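PDB 4QK0: GH127 beta-L-arabinofuranoside from Geobacillus stearothermophilus, which probably hydrolyses terminal beta-L-arabinofuranosidic bonds to release L-arabinose. Local coordinates for residues R602-A607 with R619-P624; P186-H191 with D219-Q224; G376-Y381 with R404-S409; V438-G443 with G484-G489. One frame throughout, in Å; residues are numbered along the deposited sequence.

Contact 1 of 4, residues R602-A607 with R619-P624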
loop_
_atom_site.group_PDB
_atom_site.type_symbol
_atom_site.label_atom_id
_atom_site.label_comp_id
_atom_site.label_asym_id
_atom_site.label_seq_id
_atom_site.Cartn_x
_atom_site.Cartn_y
_atom_site.Cartn_z
ATOM N N ARG A 602 -3.944 -25.637 -7.812
ATOM C CA ARG A 602 -3.083 -24.604 -8.345
ATOM C C ARG A 602 -3.215 -24.469 -9.866
ATOM O O ARG A 602 -3.454 -25.426 -10.582
ATOM C CB ARG A 602 -1.651 -24.932 -8.073
ATOM C CG ARG A 602 -1.265 -25.037 -6.622
ATOM C CD ARG A 602 0.232 -25.003 -6.569
ATOM N NE ARG A 602 0.775 -24.769 -5.243
ATOM C CZ ARG A 602 1.089 -23.575 -4.756
ATOM N NH1 ARG A 602 0.815 -22.454 -5.414
ATOM N NH2 ARG A 602 1.633 -23.496 -3.570
ATOM N N VAL A 603 -3.029 -23.260 -10.345
ATOM C CA VAL A 603 -2.901 -23.043 -11.772
ATOM C C VAL A 603 -1.520 -23.495 -12.214
ATOM O O VAL A 603 -0.523 -23.190 -11.574
ATOM C CB VAL A 603 -3.133 -21.557 -12.124
ATOM C CG1 VAL A 603 -2.863 -21.275 -13.591
ATOM C CG2 VAL A 603 -4.575 -21.201 -11.767
ATOM N N ASP A 604 -1.478 -24.177 -13.339
ATOM C CA ASP A 604 -0.229 -24.691 -13.906
ATOM C C ASP A 604 0.562 -23.592 -14.610
ATOM O O ASP A 604 0.103 -23.014 -15.585
ATOM C CB ASP A 604 -0.562 -25.829 -14.871
ATOM C CG ASP A 604 0.650 -26.666 -15.284
ATOM O OD1 ASP A 604 1.824 -26.272 -15.110
ATOM O OD2 ASP A 604 0.389 -27.772 -15.791
ATOM N N GLU A 605 1.741 -23.285 -14.065
ATOM C CA GLU A 605 2.669 -22.309 -14.663
ATOM C C GLU A 605 3.445 -22.967 -15.819
ATOM O O GLU A 605 3.761 -22.298 -16.787
ATOM C CB GLU A 605 3.663 -21.710 -13.637
ATOM C CG GLU A 605 3.078 -21.261 -12.303
ATOM C CD GLU A 605 4.007 -20.330 -11.518
ATOM O OE1 GLU A 605 3.863 -20.173 -10.249
ATOM O OE2 GLU A 605 4.894 -19.761 -12.191
ATOM N N SER A 606 3.730 -24.276 -15.722
ATOM C CA SER A 606 4.367 -25.037 -16.812
ATOM C C SER A 606 3.645 -24.854 -18.131
ATOM O O SER A 606 4.280 -24.689 -19.157
ATOM C CB SER A 606 4.407 -26.516 -16.476
ATOM O OG SER A 606 5.221 -26.732 -15.346
ATOM N N ALA A 607 2.320 -24.865 -18.092
ATOM C CA ALA A 607 1.521 -24.527 -19.264
ATOM C C ALA A 607 1.670 -23.067 -19.705
ATOM O O ALA A 607 1.262 -22.708 -20.803
ATOM C CB ALA A 607 0.056 -24.839 -19.014
ATOM N N ARG A 619 -5.181 -23.926 -17.035
ATOM C CA ARG A 619 -5.287 -25.308 -16.624
ATOM C C ARG A 619 -4.848 -25.437 -15.135
ATOM O O ARG A 619 -3.820 -24.877 -14.686
ATOM C CB ARG A 619 -4.492 -26.212 -17.570
ATOM C CG ARG A 619 -4.519 -27.689 -17.138
ATOM C CD ARG A 619 -3.155 -28.171 -16.641
ATOM N NE ARG A 619 -2.250 -28.551 -17.739
ATOM C CZ ARG A 619 -1.829 -29.791 -18.028
ATOM N NH1 ARG A 619 -2.183 -30.848 -17.301
ATOM N NH2 ARG A 619 -1.021 -29.976 -19.068
ATOM N N THR A 620 -5.639 -26.201 -14.390
ATOM C CA THR A 620 -5.482 -26.335 -12.951
ATOM C C THR A 620 -5.096 -27.767 -12.584
ATOM O O THR A 620 -5.573 -28.697 -13.231
ATOM C CB THR A 620 -6.817 -25.947 -12.297
ATOM O OG1 THR A 620 -6.645 -25.798 -10.905
ATOM C CG2 THR A 620 -7.909 -26.974 -12.552
ATOM N N TYR A 621 -4.230 -27.968 -11.587
ATOM C CA TYR A 621 -3.986 -29.323 -11.037
ATOM C C TYR A 621 -4.174 -29.374 -9.504
ATOM O O TYR A 621 -4.091 -28.352 -8.835
ATOM C CB TYR A 621 -2.590 -29.841 -11.409
ATOM C CG TYR A 621 -1.443 -29.034 -10.811
ATOM C CD1 TYR A 621 -1.097 -27.818 -11.350
ATOM C CD2 TYR A 621 -0.731 -29.481 -9.707
ATOM C CE1 TYR A 621 -0.102 -27.052 -10.812
ATOM C CE2 TYR A 621 0.310 -28.721 -9.173
ATOM C CZ TYR A 621 0.610 -27.503 -9.745
ATOM O OH TYR A 621 1.604 -26.689 -9.281
ATOM N N LYS A 622 -4.412 -30.573 -8.968
ATOM C CA LYS A 622 -4.688 -30.802 -7.554
ATOM C C LYS A 622 -3.451 -30.956 -6.711
ATOM O O LYS A 622 -2.483 -31.571 -7.135
ATOM C CB LYS A 622 -5.558 -32.039 -7.378
ATOM C CG LYS A 622 -6.977 -31.718 -7.770
ATOM C CD LYS A 622 -7.811 -32.916 -8.107
ATOM C CE LYS A 622 -9.299 -32.598 -7.957
ATOM N NZ LYS A 622 -10.077 -33.860 -8.075
ATOM N N VAL A 623 -3.462 -30.362 -5.530
ATOM C CA VAL A 623 -2.334 -30.501 -4.624
ATOM C C VAL A 623 -2.882 -30.750 -3.217
ATOM O O VAL A 623 -3.898 -30.207 -2.863
ATOM C CB VAL A 623 -1.391 -29.262 -4.628
ATOM C CG1 VAL A 623 -0.763 -29.050 -5.973
ATOM C CG2 VAL A 623 -2.106 -27.996 -4.226
ATOM N N PRO A 624 -2.189 -31.561 -2.412
ATOM C CA PRO A 624 -2.479 -31.578 -0.983
ATOM C C PRO A 624 -2.077 -30.231 -0.358
ATOM O O PRO A 624 -1.153 -29.590 -0.879
ATOM C CB PRO A 624 -1.528 -32.668 -0.450
ATOM C CG PRO A 624 -0.325 -32.566 -1.365
ATOM C CD PRO A 624 -0.877 -32.183 -2.729
#
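Arg602 and Tyr621 face each other as a hydrogen-bonded antiparallel pair, and backbone bonds carry much of the contact. The amide of Arg602 donates to Tyr621 O over 2.9 Å, and Tyr621 N returns a bond of 2.8 Å to Arg602 O. One step further out, Asp604 N meets Arg619 O at 2.8 Å in an almost straight bond (173°), extending the pairing just past the end of the first strand. Between these lies the non-hydrogen-bonded pair Val603 and Thr620, whose side chains occupy the other face of the sheet.

Apolar contact centres on the tyrosine. With its CG between the backbone N and the carbonyl carbon (chi1 64°), the ring swings back beside the arginine chain: Arg602 CB makes an off-centre CH-pi contact, 4.2 Å from the ring centroid, and Arg602 CD lies 3.5 Å from Tyr621 OH. Val623 CG2 approaches Arg602 CG from across the chain. The guanidinium runs on to the backbone oxygens of Asn566 and Asn569.

Charge enters at the exposed end, where Asp604 OD2 sits over one face of the Arg619 guanidinium, 3.4 Å from Arg619 NE; no N-H points at it, so attraction here is purely electrostatic. Nearby, Val603 packs on Pro541 of the second subunit. The whole is an antiparallel pairing of strands 593-603 and 620-629 in the mixed sheet of the GH127 C-terminal domain.

Contact 2 of 4, residues P186-H191 with D219-Q224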
loop_
_atom_site.group_PDB
_atom_site.type_symbol
_atom_site.label_atom_id
_atom_site.label_comp_id
_atom_site.label_asym_id
_atom_site.label_seq_id
_atom_site.Cartn_x
_atom_site.Cartn_y
_atom_site.Cartn_z
ATOM N N PRO A 186 -6.021 22.529 31.812
ATOM C CA PRO A 186 -7.172 21.785 31.304
ATOM C C PRO A 186 -6.748 20.787 30.215
ATOM O O PRO A 186 -7.289 20.765 29.101
ATOM C CB PRO A 186 -8.075 22.895 30.751
ATOM C CG PRO A 186 -7.114 23.892 30.236
ATOM C CD PRO A 186 -5.903 23.840 31.165
ATOM N N GLY A 187 -5.793 19.940 30.590
ATOM C CA GLY A 187 -5.079 19.116 29.661
ATOM C C GLY A 187 -5.302 17.648 29.868
ATOM O O GLY A 187 -6.048 17.217 30.752
ATOM N N TYR A 188 -4.556 16.896 29.086
ATOM C CA TYR A 188 -4.616 15.430 29.043
ATOM C C TYR A 188 -3.478 14.929 28.100
ATOM O O TYR A 188 -2.919 15.735 27.386
ATOM C CB TYR A 188 -6.000 14.991 28.541
ATOM C CG TYR A 188 -6.578 15.797 27.424
ATOM C CD1 TYR A 188 -6.165 15.596 26.100
ATOM C CD2 TYR A 188 -7.546 16.789 27.660
ATOM C CE1 TYR A 188 -6.684 16.347 25.062
ATOM C CE2 TYR A 188 -8.062 17.544 26.614
ATOM C CZ TYR A 188 -7.637 17.312 25.317
ATOM O OH TYR A 188 -8.186 18.027 24.261
ATOM N N ASP A 189 -3.144 13.638 28.098
ATOM C CA ASP A 189 -1.958 13.129 27.374
ATOM C C ASP A 189 -2.353 12.745 25.955
ATOM O O ASP A 189 -3.476 12.282 25.686
ATOM C CB ASP A 189 -1.327 11.929 28.090
ATOM C CG ASP A 189 0.155 11.643 27.656
ATOM O OD1 ASP A 189 0.417 11.374 26.464
ATOM O OD2 ASP A 189 1.025 11.628 28.537
ATOM N N GLY A 190 -1.420 13.002 25.040
ATOM C CA GLY A 190 -1.535 12.599 23.643
ATOM C C GLY A 190 -1.614 11.117 23.501
ATOM O O GLY A 190 -2.164 10.598 22.529
ATOM N N HIS A 191 -1.140 10.411 24.516
ATOM C CA HIS A 191 -1.318 8.986 24.549
ATOM C C HIS A 191 -2.049 8.559 25.805
ATOM O O HIS A 191 -1.466 8.502 26.889
ATOM C CB HIS A 191 0.027 8.265 24.465
ATOM C CG HIS A 191 -0.078 6.843 24.039
ATOM N ND1 HIS A 191 -1.026 5.979 24.542
ATOM C CD2 HIS A 191 0.659 6.117 23.151
ATOM C CE1 HIS A 191 -0.872 4.783 23.988
ATOM N NE2 HIS A 191 0.131 4.852 23.126
ATOM N N ASP A 219 -13.559 13.266 30.154
ATOM C CA ASP A 219 -14.563 14.283 29.786
ATOM C C ASP A 219 -13.957 15.492 29.157
ATOM O O ASP A 219 -14.620 16.154 28.381
ATOM C CB ASP A 219 -15.454 14.728 30.982
ATOM C CG ASP A 219 -16.308 13.608 31.503
ATOM O OD1 ASP A 219 -16.646 12.660 30.721
ATOM O OD2 ASP A 219 -16.660 13.671 32.707
ATOM N N GLN A 220 -12.696 15.764 29.437
ATOM C CA GLN A 220 -12.077 16.970 28.895
ATOM C C GLN A 220 -11.536 16.815 27.459
ATOM O O GLN A 220 -11.414 17.790 26.721
ATOM C CB GLN A 220 -10.918 17.384 29.762
ATOM C CG GLN A 220 -10.461 18.794 29.481
ATOM C CD GLN A 220 -11.521 19.850 29.810
ATOM O OE1 GLN A 220 -12.378 19.656 30.652
ATOM N NE2 GLN A 220 -11.435 20.975 29.145
ATOM N N ARG A 221 -11.222 15.580 27.083
ATOM C CA ARG A 221 -10.645 15.279 25.776
ATOM C C ARG A 221 -11.546 15.722 24.661
ATOM O O ARG A 221 -12.748 15.407 24.626
ATOM C CB ARG A 221 -10.350 13.794 25.635
ATOM C CG ARG A 221 -9.239 13.501 24.677
ATOM C CD ARG A 221 -9.018 12.009 24.509
ATOM N NE ARG A 221 -7.750 11.785 23.806
ATOM C CZ ARG A 221 -6.542 11.846 24.374
ATOM N NH1 ARG A 221 -6.428 12.137 25.668
ATOM N NH2 ARG A 221 -5.441 11.623 23.652
ATOM N N GLY A 222 -10.952 16.455 23.733
ATOM C CA GLY A 222 -11.669 16.865 22.534
ATOM C C GLY A 222 -12.518 18.107 22.698
ATOM O O GLY A 222 -13.115 18.559 21.742
ATOM N N GLN A 223 -12.520 18.691 23.896
ATOM C CA GLN A 223 -13.237 19.939 24.106
ATOM C C GLN A 223 -12.529 21.103 23.415
ATOM O O GLN A 223 -11.305 21.163 23.349
ATOM C CB GLN A 223 -13.391 20.278 25.605
ATOM C CG GLN A 223 -14.183 19.286 26.435
ATOM C CD GLN A 223 -15.629 18.994 25.982
ATOM O OE1 GLN A 223 -16.182 17.915 26.286
ATOM N NE2 GLN A 223 -16.267 19.946 25.299
ATOM N N GLN A 224 -13.326 22.041 22.928
ATOM C CA GLN A 224 -12.828 23.280 22.347
ATOM C C GLN A 224 -12.792 24.325 23.450
ATOM O O GLN A 224 -13.616 24.292 24.339
ATOM C CB GLN A 224 -13.750 23.763 21.227
ATOM C CG GLN A 224 -13.983 22.754 20.113
ATOM C CD GLN A 224 -12.959 22.820 18.999
ATOM O OE1 GLN A 224 -12.047 23.641 19.001
ATOM N NE2 GLN A 224 -13.118 21.944 18.019
HETATM O O HOH W 1 -9.274 21.282 27.447
HETATM O O HOH W 2 -9.312 20.193 24.770
#
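Tyr188 lays one face of its ring on the backbone of Arg221, and this is where the two segments fit tightly. Arg221 CA stands over the ring, 3.8 Å from its centroid, in a CH-pi contact, while Gln220 CG comes to the ring edge. The phenol oxygen is gripped as well: Gly222 N donates to Tyr188 OH over 3.2 Å, inside a type II turn from Gln220 to Gln223 whose third position suits glycine. Beside the ring the arginine chain runs extended, its CG anti to the backbone N (chi1 -153°), and presents its end to one backbone oxygen. Arg221 NH2 and NH1 both bond Asp189 O, at 2.9 and 3.0 Å, with that oxygen lying in the guanidinium plane; NH2 also reaches His250 O.

The looser side is wetter. There a water bridges Pro186 O and Gln220 NE2, and Gln220 OE1 takes a hydrogen bond from Arg180. A second water links Tyr188 OH to Gln223 O. A leucine in place of Tyr188 would probably leave Gly222 N without its acceptor, leave the second water held from one side by Gln223 O, and lose the ring face under Arg221 CA.

The contact ties the loop between helices 162-177 and 194-205 to the C-terminal end of helix 208-220, with Phe228 of helix 227-234 meeting the Tyr188 ring edge-to-face and helix 266-283 touching Arg221 through Met272.

Contact 3 of 4, residues G376-Y381 with R404-S409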
loop_
_atom_site.group_PDB
_atom_site.type_symbol
_atom_site.label_atom_id
_atom_site.label_comp_id
_atom_site.label_asym_id
_atom_site.label_seq_id
_atom_site.Cartn_x
_atom_site.Cartn_y
_atom_site.Cartn_z
ATOM N N GLY A 376 9.878 -17.489 22.632
ATOM C CA GLY A 376 9.971 -16.177 23.221
ATOM C C GLY A 376 11.204 -15.344 22.959
ATOM O O GLY A 376 11.391 -14.283 23.593
ATOM N N LYS A 377 12.043 -15.732 21.998
ATOM C CA LYS A 377 13.277 -14.977 21.778
ATOM C C LYS A 377 13.175 -13.828 20.810
ATOM O O LYS A 377 13.996 -12.917 20.877
ATOM C CB LYS A 377 14.394 -15.911 21.303
ATOM C CG LYS A 377 14.937 -16.760 22.408
ATOM C CD LYS A 377 15.896 -17.792 21.877
ATOM C CE LYS A 377 16.376 -18.625 23.054
ATOM N NZ LYS A 377 17.009 -19.888 22.597
ATOM N N LYS A 378 12.202 -13.898 19.893
ATOM C CA LYS A 378 11.980 -12.862 18.923
ATOM C C LYS A 378 10.494 -12.482 18.806
ATOM O O LYS A 378 9.611 -13.281 19.128
ATOM C CB LYS A 378 12.544 -13.307 17.568
ATOM C CG LYS A 378 14.038 -13.583 17.687
ATOM C CD LYS A 378 14.797 -13.633 16.381
ATOM C CE LYS A 378 14.707 -15.017 15.756
ATOM N NZ LYS A 378 15.921 -15.276 14.934
ATOM N N PHE A 379 10.258 -11.274 18.294
ATOM C CA PHE A 379 8.943 -10.659 18.259
ATOM C C PHE A 379 8.614 -9.974 16.930
ATOM O O PHE A 379 9.511 -9.561 16.175
ATOM C CB PHE A 379 8.843 -9.643 19.366
ATOM C CG PHE A 379 9.157 -10.198 20.719
ATOM C CD1 PHE A 379 10.504 -10.240 21.188
ATOM C CD2 PHE A 379 8.176 -10.744 21.512
ATOM C CE1 PHE A 379 10.826 -10.773 22.439
ATOM C CE2 PHE A 379 8.507 -11.250 22.778
ATOM C CZ PHE A 379 9.815 -11.257 23.237
ATOM N N PHE A 380 7.306 -9.876 16.668
ATOM C CA PHE A 380 6.763 -8.975 15.679
ATOM C C PHE A 380 6.157 -7.745 16.356
ATOM O O PHE A 380 5.514 -7.831 17.418
ATOM C CB PHE A 380 5.608 -9.632 14.922
ATOM C CG PHE A 380 5.995 -10.520 13.814
ATOM C CD1 PHE A 380 7.012 -10.202 12.969
ATOM C CD2 PHE A 380 5.337 -11.692 13.637
ATOM C CE1 PHE A 380 7.361 -11.077 11.957
ATOM C CE2 PHE A 380 5.666 -12.570 12.619
ATOM C CZ PHE A 380 6.681 -12.252 11.768
ATOM N N TYR A 381 6.347 -6.600 15.721
ATOM C CA TYR A 381 5.602 -5.401 16.033
ATOM C C TYR A 381 4.290 -5.495 15.234
ATOM O O TYR A 381 3.226 -5.430 15.789
ATOM C CB TYR A 381 6.460 -4.219 15.672
ATOM C CG TYR A 381 6.141 -2.943 16.389
ATOM C CD1 TYR A 381 5.173 -2.092 15.887
ATOM C CD2 TYR A 381 6.837 -2.556 17.528
ATOM C CE1 TYR A 381 4.856 -0.896 16.504
ATOM C CE2 TYR A 381 6.541 -1.344 18.149
ATOM C CZ TYR A 381 5.531 -0.519 17.633
ATOM O OH TYR A 381 5.160 0.693 18.194
ATOM N N ARG A 404 10.534 -12.591 12.673
ATOM C CA ARG A 404 10.482 -11.920 13.952
ATOM C C ARG A 404 11.889 -11.510 14.302
ATOM O O ARG A 404 12.820 -12.029 13.730
ATOM C CB ARG A 404 9.866 -12.844 15.021
ATOM C CG ARG A 404 8.398 -13.251 14.773
ATOM C CD ARG A 404 7.719 -13.841 16.030
ATOM N NE ARG A 404 6.348 -14.253 15.760
ATOM C CZ ARG A 404 6.012 -15.386 15.193
ATOM N NH1 ARG A 404 6.927 -16.267 14.859
ATOM N NH2 ARG A 404 4.755 -15.618 14.872
ATOM N N GLN A 405 12.042 -10.561 15.204
ATOM C CA GLN A 405 13.359 -10.096 15.565
ATOM C C GLN A 405 13.371 -9.568 16.996
ATOM O O GLN A 405 12.343 -9.584 17.693
ATOM C CB GLN A 405 13.762 -8.978 14.615
ATOM C CG GLN A 405 12.782 -7.832 14.593
ATOM C CD GLN A 405 13.099 -6.757 13.552
ATOM O OE1 GLN A 405 13.159 -7.017 12.338
ATOM N NE2 GLN A 405 13.251 -5.521 14.024
ATOM N N LYS A 406 14.520 -9.097 17.460
ATOM C CA LYS A 406 14.525 -8.222 18.649
ATOM C C LYS A 406 14.332 -6.758 18.262
ATOM O O LYS A 406 14.661 -6.333 17.136
ATOM C CB LYS A 406 15.785 -8.388 19.467
ATOM C CG LYS A 406 15.809 -9.702 20.201
ATOM C CD LYS A 406 16.430 -10.816 19.361
ATOM C CE LYS A 406 17.828 -11.190 19.889
ATOM N NZ LYS A 406 18.700 -11.937 18.934
ATOM N N TRP A 407 13.789 -5.994 19.210
ATOM C CA TRP A 407 13.494 -4.561 19.026
ATOM C C TRP A 407 14.182 -3.709 20.095
ATOM O O TRP A 407 14.663 -4.213 21.135
ATOM C CB TRP A 407 11.977 -4.313 19.040
ATOM C CG TRP A 407 11.262 -5.115 17.987
ATOM C CD1 TRP A 407 10.860 -6.419 18.076
ATOM C CD2 TRP A 407 10.923 -4.679 16.668
ATOM N NE1 TRP A 407 10.287 -6.822 16.892
ATOM C CE2 TRP A 407 10.306 -5.778 16.010
ATOM C CE3 TRP A 407 11.068 -3.464 15.977
ATOM C CZ2 TRP A 407 9.825 -5.701 14.695
ATOM C CZ3 TRP A 407 10.594 -3.379 14.660
ATOM C CH2 TRP A 407 9.978 -4.499 14.035
ATOM N N PHE A 408 14.215 -2.412 19.813
ATOM C CA PHE A 408 14.961 -1.428 20.595
ATOM C C PHE A 408 14.269 -0.094 20.361
ATOM O O PHE A 408 13.821 0.200 19.251
ATOM C CB PHE A 408 16.459 -1.347 20.216
ATOM C CG PHE A 408 17.044 -2.649 19.716
ATOM C CD1 PHE A 408 17.556 -3.600 20.621
ATOM C CD2 PHE A 408 17.092 -2.935 18.346
ATOM C CE1 PHE A 408 18.098 -4.802 20.169
ATOM C CE2 PHE A 408 17.635 -4.137 17.898
ATOM C CZ PHE A 408 18.138 -5.070 18.802
ATOM N N SER A 409 14.159 0.700 21.416
ATOM C CA SER A 409 13.578 2.049 21.337
ATOM C C SER A 409 12.059 1.983 21.570
ATOM O O SER A 409 11.554 2.459 22.602
ATOM C CB SER A 409 13.928 2.735 20.000
ATOM O OG SER A 409 14.183 4.105 20.201
#
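Phe379 and Gln405 form a single antiparallel hydrogen-bonded bridge between two irregular segments whose touching parts run 82° apart, so the pairing does not extend. Phe379 N donates to Gln405 O over 2.8 Å, and Gln405 N answers to Phe379 O over 2.9 Å. That second carbonyl oxygen has another donor: Trp407 NE1 reaches Phe379 O at 2.9 Å, coming from above the carbonyl plane and from the face opposite to Gln405 N. The bond is nearly straight (169°) and holds the indole with its N-H edge toward the backbone.

Held this way, the tryptophan offers one face to Tyr381 CB, 4.0 Å from the centroid of its six-membered ring, while Gln405 NE2 lies over the opposite face. At the other end Arg404 CG, anti to the carbonyl carbon (chi1 -63°), stands above the centre of the Phe380 ring, 3.4 Å from the centroid. The chain runs extended across that face, NH1 forms a salt bridge with Asp373, and Trp633 makes a cation-pi contact with the Arg404 guanidinium.

The two loops, either side of strand 386-387 in sequence, pack against helix 413-422 through Phe379, Tyr381 and Trp407, and against helix 22-42 through Lys377, Phe379 and Lys406.

Contact 4 of 4, residues V438-G443 with G484-G489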
loop_
_atom_site.group_PDB
_atom_site.type_symbol
_atom_site.label_atom_id
_atom_site.label_comp_id
_atom_site.label_asym_id
_atom_site.label_seq_id
_atom_site.Cartn_x
_atom_site.Cartn_y
_atom_site.Cartn_z
ATOM N N VAL A 438 -17.383 -18.200 33.953
ATOM C CA VAL A 438 -16.241 -18.796 33.260
ATOM C C VAL A 438 -16.175 -18.180 31.847
ATOM O O VAL A 438 -17.072 -18.406 31.020
ATOM C CB VAL A 438 -16.379 -20.315 33.172
ATOM C CG1 VAL A 438 -15.105 -20.936 32.625
ATOM C CG2 VAL A 438 -16.618 -20.875 34.567
ATOM N N HIS A 439 -15.152 -17.360 31.607
ATOM C CA HIS A 439 -14.967 -16.723 30.298
ATOM C C HIS A 439 -14.136 -17.584 29.344
ATOM O O HIS A 439 -14.507 -17.760 28.184
ATOM C CB HIS A 439 -14.213 -15.426 30.416
ATOM C CG HIS A 439 -14.898 -14.405 31.229
ATOM N ND1 HIS A 439 -16.263 -14.225 31.200
ATOM C CD2 HIS A 439 -14.407 -13.505 32.104
ATOM C CE1 HIS A 439 -16.581 -13.255 32.027
ATOM N NE2 HIS A 439 -15.470 -12.789 32.575
ATOM N N LEU A 440 -13.023 -18.124 29.850
ATOM C CA LEU A 440 -12.069 -18.904 29.025
ATOM C C LEU A 440 -11.971 -20.347 29.506
ATOM O O LEU A 440 -12.165 -20.659 30.716
ATOM C CB LEU A 440 -10.699 -18.272 29.113
ATOM C CG LEU A 440 -10.596 -16.766 28.744
ATOM C CD1 LEU A 440 -9.202 -16.224 28.912
ATOM C CD2 LEU A 440 -11.034 -16.524 27.337
ATOM N N TYR A 441 -11.774 -21.229 28.539
ATOM C CA TYR A 441 -11.695 -22.635 28.800
ATOM C C TYR A 441 -10.205 -23.044 28.786
ATOM O O TYR A 441 -9.576 -23.188 27.770
ATOM C CB TYR A 441 -12.568 -23.413 27.831
ATOM C CG TYR A 441 -14.010 -23.086 28.101
ATOM C CD1 TYR A 441 -14.613 -23.481 29.275
ATOM C CD2 TYR A 441 -14.753 -22.314 27.226
ATOM C CE1 TYR A 441 -15.929 -23.135 29.562
ATOM C CE2 TYR A 441 -16.069 -21.951 27.513
ATOM C CZ TYR A 441 -16.653 -22.400 28.690
ATOM O OH TYR A 441 -17.931 -22.036 29.002
ATOM N N VAL A 442 -9.677 -23.128 29.987
ATOM C CA VAL A 442 -8.260 -23.224 30.256
ATOM C C VAL A 442 -8.163 -24.101 31.482
ATOM O O VAL A 442 -8.811 -23.804 32.487
ATOM C CB VAL A 442 -7.655 -21.862 30.646
ATOM C CG1 VAL A 442 -6.183 -22.031 30.983
ATOM C CG2 VAL A 442 -7.811 -20.852 29.527
ATOM N N GLY A 443 -7.389 -25.169 31.376
ATOM C CA GLY A 443 -7.080 -26.039 32.498
ATOM C C GLY A 443 -6.592 -25.194 33.667
ATOM O O GLY A 443 -5.611 -24.488 33.549
ATOM N N GLY A 484 -22.004 -19.111 35.579
ATOM C CA GLY A 484 -22.242 -18.554 34.218
ATOM C C GLY A 484 -21.189 -19.060 33.244
ATOM O O GLY A 484 -20.029 -18.795 33.435
ATOM N N LEU A 485 -21.586 -19.850 32.271
ATOM C CA LEU A 485 -20.643 -20.460 31.328
ATOM C C LEU A 485 -20.760 -19.887 29.902
ATOM O O LEU A 485 -21.813 -19.981 29.321
ATOM C CB LEU A 485 -20.873 -21.959 31.283
ATOM C CG LEU A 485 -20.909 -22.619 32.669
ATOM C CD1 LEU A 485 -21.231 -24.085 32.528
ATOM C CD2 LEU A 485 -19.616 -22.477 33.399
ATOM N N ARG A 486 -19.691 -19.284 29.373
ATOM C CA ARG A 486 -19.745 -18.744 28.017
ATOM C C ARG A 486 -19.937 -19.848 27.006
ATOM O O ARG A 486 -19.268 -20.877 27.025
ATOM C CB ARG A 486 -18.487 -17.989 27.638
ATOM C CG ARG A 486 -18.502 -17.554 26.151
ATOM C CD ARG A 486 -17.363 -16.641 25.816
ATOM N NE ARG A 486 -16.098 -17.334 25.989
ATOM C CZ ARG A 486 -15.362 -17.888 25.023
ATOM N NH1 ARG A 486 -15.716 -17.839 23.729
ATOM N NH2 ARG A 486 -14.260 -18.486 25.374
ATOM N N ILE A 487 -20.900 -19.644 26.137
ATOM C CA ILE A 487 -21.093 -20.546 25.013
ATOM C C ILE A 487 -20.400 -19.847 23.810
ATOM O O ILE A 487 -20.900 -18.806 23.329
ATOM C CB ILE A 487 -22.587 -20.816 24.753
ATOM C CG1 ILE A 487 -23.274 -21.308 26.029
ATOM C CG2 ILE A 487 -22.748 -21.866 23.658
ATOM C CD1 ILE A 487 -22.624 -22.512 26.700
ATOM N N PRO A 488 -19.235 -20.360 23.376
ATOM C CA PRO A 488 -18.443 -19.596 22.375
ATOM C C PRO A 488 -19.186 -19.374 21.092
ATOM O O PRO A 488 -19.874 -20.275 20.598
ATOM C CB PRO A 488 -17.246 -20.494 22.111
ATOM C CG PRO A 488 -17.121 -21.300 23.391
ATOM C CD PRO A 488 -18.539 -21.591 23.761
ATOM N N GLY A 489 -19.173 -18.124 20.667
ATOM C CA GLY A 489 -19.864 -17.715 19.441
ATOM C C GLY A 489 -19.420 -18.509 18.225
ATOM O O GLY A 489 -20.182 -18.629 17.304
#
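Arg486 reaches across to His439 and can be followed atom by atom. Its backbone first joins the segments: Arg486 N donates to Val438 O at 3.2 Å, while Val438 N bonds Gly484 O at 2.8 Å, a short parallel pairing of strands 436-438 and 479-486. From there CB passes 3.7 Å from Val438 O. The chain leaves with CG anti to the backbone N (chi1 174°), and a bend at chi3 (64°) turns the end onto the carbonyl of His439. CD comes within 3.9 Å of His439 O; NE bonds that oxygen at 2.7 Å and NH2 does so at 2.9 Å, a side-on grip by two nitrogens lying in the carbonyl plane. At the tip, NH1 forms a salt bridge with Asp358, and NH2 forms another with Glu361.

The backbone of the same residue is held from the other segment, for Tyr441 OH donates to Arg486 O over 2.7 Å, with that oxygen at the ring edge. On the other side of the strand, the methyls of Val438 and Leu485 lie side by side. A methionine in place of Arg486 would probably leave His439 O without both donors and Asp358 and Glu361 without their positive partner.

Such chemistry implies that a buried guanidinium, its charge probably balanced by the two acids on helix 354-365, joins the middle-domain sheet to that helix through two salt bridges while satisfying a backbone oxygen.

The four contacts follow one another along the chain: contact 2 closes before contact 3, then come contact 4 and contact 1. Contacts 2 and 3 belong to the catalytic domain and approach most closely, with nearest atoms about 8 Å apart but centres 33 Å apart. Contact 4, in the middle domain, lies on the opposite side of the chain's centre from contact 3, about 31 Å between centres. Contact 1 is the outlier, about 40 Å from the chain centre and 58 Å from contact 2 between centres, beside the second subunit. Contact 3 packs on Cys413, next to Cys412; GH127 relatives carry metal-binding and catalytic cysteines here, so it probably lies near the active site.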